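Segregation and condensation protein A (Pyrococcus furiosus, PDB 5XNS) is probably the kleisin subunit of an SMC complex acting in chromosome condensation and segregation, with this C-terminal winged-helix domain probably binding an SMC head. Local coordinates at residues 13-27 / 58-70. Residues are numbered along the deposited sequence; the frame is centred on the assembly and turned at random.
Sequences VKKIYEKTGTPIKFW and QEEPFGEILVVPM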
ATOM      1  N   VAL B  13     -35.816   1.628  14.527  1.00 31.36           N
ATOM      2  CA  VAL B  13     -35.307   2.916  15.005  1.00 31.42           C
ATOM      3  C   VAL B  13     -36.443   3.927  15.150  1.00 32.04           C
ATOM      4  O   VAL B  13     -36.560   4.617  16.170  1.00 31.96           O
ATOM      5  CB  VAL B  13     -34.209   3.440  14.063  1.00 26.19           C
ATOM      6  CG1 VAL B  13     -33.892   4.912  14.378  1.00 30.00           C
ATOM      7  CG2 VAL B  13     -32.941   2.581  14.204  1.00 28.86           C
ATOM      8  N   LYS B  14     -37.296   4.019  14.129  1.00 30.76           N
ATOM      9  CA  LYS B  14     -38.410   4.963  14.138  1.00 37.64           C
ATOM     10  C   LYS B  14     -39.409   4.645  15.254  1.00 40.61           C
ATOM     11  O   LYS B  14     -39.831   5.542  15.997  1.00 37.41           O
ATOM     12  CB  LYS B  14     -39.086   4.944  12.763  1.00 39.65           C
ATOM     13  CG  LYS B  14     -40.263   5.903  12.580  1.00 51.10           C
ATOM     14  CD  LYS B  14     -40.827   5.785  11.163  1.00 54.20           C
ATOM     15  CE  LYS B  14     -42.110   6.591  10.981  1.00 60.25           C
ATOM     16  NZ  LYS B  14     -42.730   6.370   9.642  1.00 55.81           N
ATOM     17  N   LYS B  15     -39.781   3.368  15.403  1.00 39.85           N
ATOM     18  CA  LYS B  15     -40.739   2.994  16.440  1.00 39.35           C
ATOM     19  C   LYS B  15     -40.201   3.322  17.829  1.00 41.95           C
ATOM     20  O   LYS B  15     -40.914   3.882  18.672  1.00 41.69           O
ATOM     21  CB  LYS B  15     -41.084   1.506  16.335  1.00 39.01           C
ATOM     22  CG  LYS B  15     -42.296   1.103  17.167  1.00 44.86           C
ATOM     23  CD  LYS B  15     -43.580   1.765  16.637  1.00 52.43           C
ATOM     24  CE  LYS B  15     -44.760   1.589  17.600  1.00 50.17           C
ATOM     25  NZ  LYS B  15     -44.896   0.182  18.078  1.00 58.33           N
ATOM     26  N   ILE B  16     -38.935   2.986  18.086  1.00 36.04           N
ATOM     27  CA  ILE B  16     -38.359   3.266  19.398  1.00 34.12           C
ATOM     28  C   ILE B  16     -38.286   4.768  19.632  1.00 40.59           C
ATOM     29  O   ILE B  16     -38.536   5.252  20.746  1.00 41.30           O
ATOM     30  CB  ILE B  16     -36.976   2.611  19.540  1.00 32.63           C
ATOM     31  CG1 ILE B  16     -37.097   1.088  19.538  1.00 34.64           C
ATOM     32  CG2 ILE B  16     -36.280   3.096  20.820  1.00 34.91           C
ATOM     33  CD1 ILE B  16     -35.753   0.392  19.528  1.00 29.13           C
ATOM     34  N   TYR B  17     -37.941   5.530  18.590  1.00 38.85           N
ATOM     35  CA  TYR B  17     -37.828   6.975  18.755  1.00 42.29           C
ATOM     36  C   TYR B  17     -39.189   7.612  19.023  1.00 40.24           C
ATOM     37  O   TYR B  17     -39.293   8.538  19.837  1.00 41.19           O
ATOM     38  CB  TYR B  17     -37.177   7.610  17.527  1.00 36.66           C
ATOM     39  CG  TYR B  17     -36.792   9.057  17.770  1.00 39.72           C
ATOM     40  CD1 TYR B  17     -35.735   9.382  18.619  1.00 40.15           C
ATOM     41  CD2 TYR B  17     -37.497  10.096  17.172  1.00 39.40           C
ATOM     42  CE1 TYR B  17     -35.383  10.714  18.852  1.00 42.14           C
ATOM     43  CE2 TYR B  17     -37.154  11.427  17.400  1.00 39.23           C
ATOM     44  CZ  TYR B  17     -36.102  11.730  18.237  1.00 38.26           C
ATOM     45  OH  TYR B  17     -35.762  13.051  18.456  1.00 41.67           O
ATOM     46  N   GLU B  18     -40.242   7.132  18.353  1.00 40.70           N
ATOM     47  CA  GLU B  18     -41.585   7.635  18.623  1.00 41.79           C
ATOM     48  C   GLU B  18     -42.010   7.428  20.070  1.00 43.56           C
ATOM     49  O   GLU B  18     -42.902   8.137  20.541  1.00 49.02           O
ATOM     50  CB  GLU B  18     -42.597   6.965  17.702  1.00 43.38           C
ATOM     51  CG  GLU B  18     -42.516   7.416  16.261  1.00 52.36           C
ATOM     52  CD  GLU B  18     -43.273   6.488  15.324  1.00 60.58           C
ATOM     53  OE1 GLU B  18     -44.092   5.672  15.822  1.00 59.06           O
ATOM     54  OE2 GLU B  18     -43.041   6.573  14.093  1.00 60.09           O
ATOM     55  N   LYS B  19     -41.397   6.481  20.783  1.00 41.98           N
ATOM     56  CA  LYS B  19     -41.741   6.201  22.172  1.00 45.47           C
ATOM     57  C   LYS B  19     -40.871   6.941  23.183  1.00 47.69           C
ATOM     58  O   LYS B  19     -41.352   7.251  24.277  1.00 50.42           O
ATOM     59  CB  LYS B  19     -41.652   4.693  22.453  1.00 44.40           C
ATOM     60  CG  LYS B  19     -42.935   3.918  22.153  1.00 51.34           C
ATOM     61  CD  LYS B  19     -42.727   2.400  22.264  1.00 57.20           C
ATOM     62  CE  LYS B  19     -44.047   1.626  22.515  1.00 58.85           C
ATOM     63  NZ  LYS B  19     -44.741   1.978  23.819  1.00 59.80           N
ATOM     64  N   THR B  20     -39.602   7.223  22.872  1.00 45.47           N
ATOM     65  CA  THR B  20     -38.711   7.856  23.843  1.00 43.41           C
ATOM     66  C   THR B  20     -38.414   9.311  23.530  1.00 40.77           C
ATOM     67  O   THR B  20     -38.036  10.058  24.437  1.00 44.48           O
ATOM     68  CB  THR B  20     -37.364   7.117  23.927  1.00 46.07           C
ATOM     69  OG1 THR B  20     -36.592   7.394  22.748  1.00 46.44           O
ATOM     70  CG2 THR B  20     -37.563   5.611  24.064  1.00 42.97           C
ATOM     71  N   GLY B  21     -38.528   9.715  22.264  1.00 43.27           N
ATOM     72  CA  GLY B  21     -38.115  11.031  21.814  1.00 35.23           C
ATOM     73  C   GLY B  21     -36.652  11.383  22.026  1.00 41.67           C
ATOM     74  O   GLY B  21     -36.265  12.534  21.816  1.00 41.28           O
ATOM     75  N   THR B  22     -35.822  10.418  22.432  1.00 41.38           N
ATOM     76  CA  THR B  22     -34.422  10.694  22.730  1.00 41.57           C
ATOM     77  C   THR B  22     -33.503   9.852  21.843  1.00 43.96           C
ATOM     78  O   THR B  22     -33.920   8.801  21.340  1.00 38.10           O
ATOM     79  CB  THR B  22     -34.127  10.418  24.211  1.00 41.85           C
ATOM     80  OG1 THR B  22     -34.426   9.050  24.510  1.00 43.66           O
ATOM     81  CG2 THR B  22     -34.990  11.329  25.099  1.00 42.22           C
ATOM     82  N   PRO B  23     -32.258  10.292  21.614  1.00 41.54           N
ATOM     83  CA  PRO B  23     -31.368   9.531  20.721  1.00 39.22           C
ATOM     84  C   PRO B  23     -31.152   8.108  21.222  1.00 37.50           C
ATOM     85  O   PRO B  23     -31.058   7.858  22.427  1.00 39.78           O
ATOM     86  CB  PRO B  23     -30.063  10.341  20.739  1.00 36.63           C
ATOM     87  CG  PRO B  23     -30.472  11.729  21.161  1.00 34.51           C
ATOM     88  CD  PRO B  23     -31.609  11.518  22.119  1.00 39.43           C
ATOM     89  N   ILE B  24     -31.074   7.171  20.277  1.00 34.06           N
ATOM     90  CA  ILE B  24     -30.925   5.752  20.585  1.00 30.54           C
ATOM     91  C   ILE B  24     -29.444   5.385  20.576  1.00 28.98           C
ATOM     92  O   ILE B  24     -28.731   5.668  19.604  1.00 30.31           O
ATOM     93  CB  ILE B  24     -31.716   4.902  19.574  1.00 34.07           C
ATOM     94  CG1 ILE B  24     -33.207   5.225  19.690  1.00 30.75           C
ATOM     95  CG2 ILE B  24     -31.451   3.404  19.783  1.00 26.88           C
ATOM     96  CD1 ILE B  24     -33.992   4.851  18.486  1.00 32.48           C
ATOM     97  N   LYS B  25     -28.973   4.760  21.662  1.00 27.18           N
ATOM     98  CA  LYS B  25     -27.597   4.262  21.710  1.00 30.63           C
ATOM     99  C   LYS B  25     -27.374   3.159  20.673  1.00 31.50           C
ATOM    100  O   LYS B  25     -28.152   2.204  20.588  1.00 31.51           O
ATOM    101  CB  LYS B  25     -27.270   3.710  23.102  1.00 32.53           C
ATOM    102  CG  LYS B  25     -27.300   4.714  24.247  1.00 42.57           C
ATOM    103  CD  LYS B  25     -26.953   4.033  25.580  1.00 42.80           C
ATOM    104  CE  LYS B  25     -26.973   5.037  26.731  1.00 53.93           C
ATOM    105  NZ  LYS B  25     -26.506   4.449  28.023  1.00 57.35           N
ATOM    106  N   PHE B  26     -26.287   3.281  19.904  1.00 33.83           N
ATOM    107  CA  PHE B  26     -25.891   2.215  18.986  1.00 30.37           C
ATOM    108  C   PHE B  26     -25.875   0.864  19.686  1.00 31.34           C
ATOM    109  O   PHE B  26     -26.410  -0.119  19.159  1.00 28.71           O
ATOM    110  CB  PHE B  26     -24.515   2.513  18.364  1.00 28.39           C
ATOM    111  CG  PHE B  26     -23.945   1.364  17.552  1.00 25.78           C
ATOM    112  CD1 PHE B  26     -24.584   0.925  16.404  1.00 27.50           C
ATOM    113  CD2 PHE B  26     -22.773   0.727  17.946  1.00 31.41           C
ATOM    114  CE1 PHE B  26     -24.062  -0.126  15.642  1.00 28.73           C
ATOM    115  CE2 PHE B  26     -22.238  -0.345  17.198  1.00 26.18           C
ATOM    116  CZ  PHE B  26     -22.888  -0.768  16.041  1.00 28.29           C
ATOM    117  N   TRP B  27     -25.274   0.792  20.885  1.00 28.16           N
ATOM    118  CA  TRP B  27     -25.155  -0.495  21.568  1.00 32.15           C
ATOM    119  C   TRP B  27     -26.511  -1.169  21.731  1.00 32.55           C
ATOM    120  O   TRP B  27     -26.617  -2.396  21.641  1.00 35.63           O
ATOM    121  CB  TRP B  27     -24.502  -0.345  22.945  1.00 37.41           C
ATOM    122  CG  TRP B  27     -23.154   0.317  22.973  1.00 39.17           C
ATOM    123  CD1 TRP B  27     -22.748   1.306  23.831  1.00 39.19           C
ATOM    124  CD2 TRP B  27     -22.032   0.036  22.127  1.00 37.31           C
ATOM    125  NE1 TRP B  27     -21.448   1.660  23.564  1.00 40.54           N
ATOM    126  CE2 TRP B  27     -20.984   0.898  22.523  1.00 38.72           C
ATOM    127  CE3 TRP B  27     -21.808  -0.857  21.072  1.00 35.03           C
ATOM    128  CZ2 TRP B  27     -19.731   0.896  21.893  1.00 39.78           C
ATOM    129  CZ3 TRP B  27     -20.574  -0.848  20.448  1.00 33.34           C
ATOM    130  CH2 TRP B  27     -19.548   0.019  20.862  1.00 31.88           C
ATOM    131  N   GLN B  58     -21.843  11.314  17.049  1.00 31.80           N
ATOM    132  CA  GLN B  58     -20.685  10.883  17.823  1.00 31.71           C
ATOM    133  C   GLN B  58     -19.891  12.127  18.169  1.00 34.58           C
ATOM    134  O   GLN B  58     -19.480  12.862  17.269  1.00 35.64           O
ATOM    135  CB  GLN B  58     -19.821   9.882  17.044  1.00 26.31           C
ATOM    136  CG  GLN B  58     -18.623   9.377  17.832  1.00 30.87           C
ATOM    137  CD  GLN B  58     -17.808   8.327  17.080  1.00 32.04           C
ATOM    138  OE1 GLN B  58     -17.383   8.547  15.943  1.00 32.04           O
ATOM    139  NE2 GLN B  58     -17.594   7.176  17.714  1.00 27.93           N
ATOM    140  N   GLU B  59     -19.684  12.367  19.462  1.00 39.40           N
ATOM    141  CA  GLU B  59     -18.981  13.576  19.886  1.00 44.27           C
ATOM    142  C   GLU B  59     -17.471  13.427  19.748  1.00 42.81           C
ATOM    143  O   GLU B  59     -16.805  14.302  19.185  1.00 48.53           O
ATOM    144  CB  GLU B  59     -19.350  13.924  21.330  1.00 41.49           C
ATOM    145  CG  GLU B  59     -20.845  14.085  21.571  1.00 43.71           C
ATOM    146  CD  GLU B  59     -21.499  15.103  20.638  1.00 55.47           C
ATOM    147  OE1 GLU B  59     -20.855  16.124  20.307  1.00 56.32           O
ATOM    148  OE2 GLU B  59     -22.666  14.886  20.238  1.00 58.42           O
ATOM    149  N   GLU B  60     -16.917  12.327  20.255  1.00 42.20           N
ATOM    150  CA  GLU B  60     -15.482  12.090  20.263  1.00 42.59           C
ATOM    151  C   GLU B  60     -15.157  10.807  19.494  1.00 42.13           C
ATOM    152  O   GLU B  60     -15.979   9.885  19.434  1.00 36.75           O
ATOM    153  CB  GLU B  60     -14.960  11.977  21.705  1.00 44.10           C
ATOM    154  CG  GLU B  60     -15.314  10.655  22.387  1.00 50.28           C
ATOM    155  CD  GLU B  60     -15.492  10.758  23.902  1.00 66.56           C
ATOM    156  OE1 GLU B  60     -16.631  10.510  24.374  1.00 68.88           O
ATOM    157  OE2 GLU B  60     -14.499  11.053  24.616  1.00 69.43           O
ATOM    158  N   PRO B  61     -13.970  10.717  18.897  1.00 39.44           N
ATOM    159  CA  PRO B  61     -13.612   9.499  18.156  1.00 33.72           C
ATOM    160  C   PRO B  61     -13.670   8.277  19.061  1.00 36.10           C
ATOM    161  O   PRO B  61     -13.185   8.298  20.198  1.00 34.27           O
ATOM    162  CB  PRO B  61     -12.183   9.781  17.676  1.00 35.73           C
ATOM    163  CG  PRO B  61     -12.063  11.291  17.689  1.00 34.86           C
ATOM    164  CD  PRO B  61     -12.908  11.740  18.848  1.00 39.31           C
ATOM    165  N   PHE B  62     -14.300   7.214  18.555  1.00 27.31           N
ATOM    166  CA  PHE B  62     -14.513   5.970  19.298  1.00 32.32           C
ATOM    167  C   PHE B  62     -15.340   6.182  20.559  1.00 30.69           C
ATOM    168  O   PHE B  62     -15.278   5.371  21.491  1.00 31.09           O
ATOM    169  CB  PHE B  62     -13.185   5.294  19.639  1.00 25.25           C
ATOM    170  CG  PHE B  62     -12.322   5.054  18.446  1.00 28.32           C
ATOM    171  CD1 PHE B  62     -12.656   4.075  17.520  1.00 31.31           C
ATOM    172  CD2 PHE B  62     -11.176   5.806  18.235  1.00 29.53           C
ATOM    173  CE1 PHE B  62     -11.852   3.846  16.409  1.00 31.36           C
ATOM    174  CE2 PHE B  62     -10.371   5.586  17.122  1.00 28.54           C
ATOM    175  CZ  PHE B  62     -10.711   4.608  16.210  1.00 31.82           C
ATOM    176  N   GLY B  63     -16.113   7.266  20.601  1.00 34.23           N
ATOM    177  CA  GLY B  63     -17.007   7.523  21.707  1.00 31.62           C
ATOM    178  C   GLY B  63     -18.378   6.961  21.436  1.00 32.52           C
ATOM    179  O   GLY B  63     -18.658   6.407  20.370  1.00 29.05           O
ATOM    180  N   GLU B  64     -19.245   7.101  22.435  1.00 33.55           N
ATOM    181  CA  GLU B  64     -20.611   6.620  22.308  1.00 34.53           C
ATOM    182  C   GLU B  64     -21.247   7.126  21.019  1.00 31.06           C
ATOM    183  O   GLU B  64     -21.135   8.302  20.675  1.00 31.88           O
ATOM    184  CB  GLU B  64     -21.441   7.056  23.521  1.00 38.32           C
ATOM    185  CG  GLU B  64     -22.898   6.615  23.427  1.00 47.80           C
ATOM    186  CD  GLU B  64     -23.456   6.103  24.744  1.00 55.06           C
ATOM    187  OE1 GLU B  64     -23.869   6.933  25.591  1.00 53.55           O
ATOM    188  OE2 GLU B  64     -23.459   4.860  24.926  1.00 52.79           O
ATOM    189  N   ILE B  65     -21.914   6.220  20.313  1.00 29.33           N
ATOM    190  CA  ILE B  65     -22.624   6.513  19.079  1.00 27.25           C
ATOM    191  C   ILE B  65     -24.125   6.492  19.362  1.00 32.14           C
ATOM    192  O   ILE B  65     -24.626   5.558  19.999  1.00 29.44           O
ATOM    193  CB  ILE B  65     -22.253   5.487  17.997  1.00 29.74           C
ATOM    194  CG1 ILE B  65     -20.736   5.487  17.777  1.00 27.88           C
ATOM    195  CG2 ILE B  65     -23.020   5.766  16.714  1.00 27.61           C
ATOM    196  CD1 ILE B  65     -20.228   4.316  16.924  1.00 26.55           C
ATOM    197  N   LEU B  66     -24.838   7.513  18.885  1.00 28.19           N
ATOM    198  CA  LEU B  66     -26.286   7.624  19.020  1.00 31.83           C
ATOM    199  C   LEU B  66     -26.931   7.763  17.648  1.00 28.14           C
ATOM    200  O   LEU B  66     -26.305   8.212  16.687  1.00 31.41           O
ATOM    201  CB  LEU B  66     -26.693   8.825  19.875  1.00 31.99           C
ATOM    202  CG  LEU B  66     -25.977   8.964  21.207  1.00 36.50           C
ATOM    203  CD1 LEU B  66     -26.177  10.374  21.708  1.00 35.15           C
ATOM    204  CD2 LEU B  66     -26.509   7.938  22.209  1.00 35.54           C
ATOM    205  N   VAL B  67     -28.210   7.408  17.576  1.00 27.97           N
ATOM    206  CA  VAL B  67     -28.955   7.381  16.326  1.00 27.07           C
ATOM    207  C   VAL B  67     -30.257   8.149  16.499  1.00 32.52           C
ATOM    208  O   VAL B  67     -30.990   7.932  17.473  1.00 31.96           O
ATOM    209  CB  VAL B  67     -29.261   5.939  15.878  1.00 26.02           C
ATOM    210  CG1 VAL B  67     -29.942   5.945  14.504  1.00 26.65           C
ATOM    211  CG2 VAL B  67     -27.979   5.100  15.872  1.00 26.99           C
ATOM    212  N   VAL B  68     -30.561   9.013  15.538  1.00 27.99           N
ATOM    213  CA  VAL B  68     -31.841   9.705  15.519  1.00 33.06           C
ATOM    214  C   VAL B  68     -32.437   9.547  14.128  1.00 34.66           C
ATOM    215  O   VAL B  68     -31.738   9.781  13.133  1.00 35.85           O
ATOM    216  CB  VAL B  68     -31.681  11.186  15.898  1.00 35.92           C
ATOM    217  CG1 VAL B  68     -33.010  11.915  15.765  1.00 35.76           C
ATOM    218  CG2 VAL B  68     -31.145  11.299  17.308  1.00 35.05           C
ATOM    219  N   PRO B  69     -33.699   9.135  14.000  1.00 34.14           N
ATOM    220  CA  PRO B  69     -34.311   9.063  12.667  1.00 39.81           C
ATOM    221  C   PRO B  69     -34.632  10.454  12.138  1.00 40.95           C
ATOM    222  O   PRO B  69     -34.793  11.411  12.900  1.00 38.18           O
ATOM    223  CB  PRO B  69     -35.580   8.232  12.896  1.00 34.57           C
ATOM    224  CG  PRO B  69     -35.912   8.446  14.346  1.00 34.63           C
ATOM    225  CD  PRO B  69     -34.584   8.610  15.057  1.00 33.94           C
ATOM    226  N   MET B  70     -34.665  10.565  10.812  1.00 41.73           N
ATOM    227  CA  MET B  70     -34.981  11.825  10.132  1.00 45.52           C
ATOM    228  C   MET B  70     -36.290  11.703   9.371  1.00 52.90           C
ATOM    229  O   MET B  70     -36.773  10.589   9.124  1.00 53.33           O
ATOM    230  CB  MET B  70     -33.875  12.240   9.153  1.00 44.94           C
ATOM    231  CG  MET B  70     -32.478  11.923   9.627  1.00 47.41           C
ATOM    232  SD  MET B  70     -31.757  13.254  10.599  1.00 69.38           S
ATOM    233  CE  MET B  70     -30.941  14.189   9.302  1.00 55.28           C
TER
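Pro69 lies over one face of the Tyr17 ring, its CD 3.9 Å from the ring centroid in a CH-pi contact; the CA of Gly21 lies over the opposite face, and both are offset toward the rim. Tyr17 carries CG anti to its backbone N (chi1 -169°), which swings the ring off helix 13-20 onto strand 65-69, where Val68 CG1 meets Tyr17 CZ obliquely at 4.0 Å. Proline suits the place because its compact ring brings CD, polarised by the neighbouring nitrogen, onto the aromatic face; Val13 CG1 also touches Pro69 CD at 3.8 Å. The indole of Trp27 has a Glu64 carboxylate oxygen near its CD1, the planes 59° apart. Glu64 slants across the extended Lys25 chain, OE2 nearest Lys25 CD (3.6 Å); Lys25 NZ stays 4.4 Å from Glu64 OE1, too far for direct pairing, though the opposite charges probably still attract.

Between these ends the backbones pair antiparallel. Ile24 and Val67 exchange two hydrogen bonds, a nearly straight one from Ile24 N to Val67 O (2.9 Å) and a more bent return bond; Phe26 N adds another to Ile65 O (2.8 Å). Branched Ile24 and Val67 suit the buried sheet face; on the more exposed one Lys25 lays methylenes beside Leu66.

The arrangement fits a winged-helix domain: strand 65-69 lies between strands 24-25 and 54-58, helix 13-20 runs at about 90° to it, and Phe26 and Val67 pack on Leu45 of helix 35-50.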